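Local atomic coordinates of hypothetical protein RV2626C (Mycobacterium tuberculosis, PDB entry 1Y5H), a protein that is of unknown function, a secreted, homodimeric CBS-domain protein of the hypoxic response that probably binds zinc and, unlike some relatives, does not seem to bind AMP. Residues V87-S92 with V108-E113. Numbering follows the deposited sequence.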
loop_
_atom_site.group_PDB
_atom_site.type_symbol
_atom_site.label_atom_id
_atom_site.label_comp_id
_atom_site.label_asym_id
_atom_site.label_seq_id
_atom_site.Cartn_x
_atom_site.Cartn_y
_atom_site.Cartn_z
ATOM N N VAL A 87 1.559 -18.473 -11.202
ATOM C CA VAL A 87 1.361 -19.017 -12.531
ATOM C C VAL A 87 2.568 -19.878 -12.855
ATOM O O VAL A 87 3.665 -19.665 -12.326
ATOM C CB VAL A 87 1.222 -17.921 -13.619
ATOM C CG1 VAL A 87 -0.025 -17.096 -13.364
ATOM C CG2 VAL A 87 2.463 -17.036 -13.651
ATOM N N ASP A 88 2.351 -20.864 -13.715
ATOM C CA ASP A 88 3.412 -21.758 -14.145
ATOM C C ASP A 88 4.281 -20.991 -15.137
ATOM O O ASP A 88 3.815 -20.051 -15.784
ATOM C CB ASP A 88 2.806 -22.990 -14.817
ATOM C CG ASP A 88 3.852 -23.882 -15.448
ATOM O OD1 ASP A 88 4.725 -24.393 -14.714
ATOM O OD2 ASP A 88 3.803 -24.070 -16.683
ATOM N N ALA A 89 5.542 -21.389 -15.254
ATOM C CA ALA A 89 6.469 -20.721 -16.158
ATOM C C ALA A 89 5.982 -20.720 -17.609
ATOM O O ALA A 89 6.370 -19.860 -18.398
ATOM C CB ALA A 89 7.838 -21.372 -16.068
ATOM N N ASN A 90 5.125 -21.675 -17.952
ATOM C CA ASN A 90 4.599 -21.776 -19.315
ATOM C C ASN A 90 3.240 -21.106 -19.495
ATOM O O ASN A 90 2.630 -21.214 -20.558
ATOM C CB ASN A 90 4.491 -23.250 -19.723
ATOM C CG ASN A 90 5.835 -23.873 -20.030
ATOM O OD1 ASN A 90 5.968 -25.095 -20.081
ATOM N ND2 ASN A 90 6.842 -23.034 -20.250
ATOM N N ALA A 91 2.772 -20.412 -18.464
ATOM C CA ALA A 91 1.477 -19.742 -18.524
ATOM C C ALA A 91 1.429 -18.641 -19.579
ATOM O O ALA A 91 2.419 -17.948 -19.825
ATOM C CB ALA A 91 1.124 -19.162 -17.151
ATOM N N SER A 92 0.265 -18.480 -20.199
ATOM C CA SER A 92 0.083 -17.458 -21.221
ATOM C C SER A 92 -0.257 -16.115 -20.582
ATOM O O SER A 92 -0.555 -16.035 -19.388
ATOM C CB SER A 92 -1.060 -17.846 -22.157
ATOM O OG SER A 92 -2.299 -17.759 -21.475
ATOM N N VAL A 108 2.587 -11.196 -9.970
ATOM C CA VAL A 108 2.366 -12.591 -9.628
ATOM C C VAL A 108 3.657 -13.393 -9.678
ATOM O O VAL A 108 4.509 -13.154 -10.529
ATOM C CB VAL A 108 1.359 -13.213 -10.623
ATOM C CG1 VAL A 108 1.209 -14.698 -10.380
ATOM C CG2 VAL A 108 0.019 -12.504 -10.497
ATOM N N PRO A 109 3.816 -14.353 -8.755
ATOM C CA PRO A 109 5.022 -15.187 -8.725
ATOM C C PRO A 109 4.947 -16.223 -9.841
ATOM O O PRO A 109 3.862 -16.672 -10.209
ATOM C CB PRO A 109 4.964 -15.864 -7.351
ATOM C CG PRO A 109 3.952 -15.088 -6.571
ATOM C CD PRO A 109 2.961 -14.618 -7.590
ATOM N N VAL A 110 6.100 -16.590 -10.386
ATOM C CA VAL A 110 6.156 -17.602 -11.433
ATOM C C VAL A 110 6.838 -18.824 -10.827
ATOM O O VAL A 110 7.907 -18.712 -10.216
ATOM C CB VAL A 110 6.946 -17.096 -12.652
ATOM C CG1 VAL A 110 6.960 -18.155 -13.742
ATOM C CG2 VAL A 110 6.318 -15.813 -13.168
ATOM N N ILE A 111 6.206 -19.984 -10.982
ATOM C CA ILE A 111 6.715 -21.231 -10.426
ATOM C C ILE A 111 7.121 -22.239 -11.491
ATOM O O ILE A 111 6.522 -22.306 -12.564
ATOM C CB ILE A 111 5.645 -21.895 -9.515
ATOM C CG1 ILE A 111 5.260 -20.943 -8.377
ATOM C CG2 ILE A 111 6.163 -23.209 -8.956
ATOM C CD1 ILE A 111 6.407 -20.578 -7.465
ATOM N N SER A 112 8.149 -23.017 -11.176
ATOM C CA SER A 112 8.644 -24.055 -12.068
ATOM C C SER A 112 9.215 -25.138 -11.169
ATOM O O SER A 112 10.192 -24.907 -10.457
ATOM C CB SER A 112 9.736 -23.506 -12.987
ATOM O OG SER A 112 10.128 -24.478 -13.943
ATOM N N GLU A 113 8.591 -26.310 -11.191
ATOM C CA GLU A 113 9.034 -27.427 -10.366
ATOM C C GLU A 113 8.881 -27.086 -8.885
ATOM O O GLU A 113 9.728 -27.441 -8.063
ATOM C CB GLU A 113 10.488 -27.773 -10.685
HETATM O O HOH W 1 7.306 -25.379 -15.514
#
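Val-87 pairs with Val-110 in a parallel bridge, its two backbone bonds going to the residues on either side of Val-110: its N gives to Pro-109 O at 3.1 Å, and its O receives Ile-111 N at 2.9 Å, nearly straight at 168°. Two residues on, Ala-89 N reaches Ile-111 O at 3.0 Å, but the bond is bent to 131° and weak, where the chain turns out of the strand after Asp-88. On the face that carries Val-87 and Val-110, Val-87 CG2 meets Val-110 CG2 at 4.1 Å; Val-87 CG1 lies 4.0 Å from Val-108 CG1, the two side chains crossing at about a right angle. Strands 87-88 and 107-112, linked by helix 93-103, form the beta-alpha-beta unit of the second CBS repeat; Val-99 of that helix packs on both Val-87 and Val-108. With CG1 anti to its backbone N (chi1 -179°), Val-110 sets this methyl 3.6 Å from Ala-89 CA. Side-chain polar contacts centre on Asp-88, whose OD2 accepts Asn-90 N from above the carboxylate plane in an Asx turn within segment 87-92, inside the type I turn from Asp-88 to Ala-91. A water donates to Asp-88 OD1 at 2.9 Å and also touches Ser-112 OG, weakly.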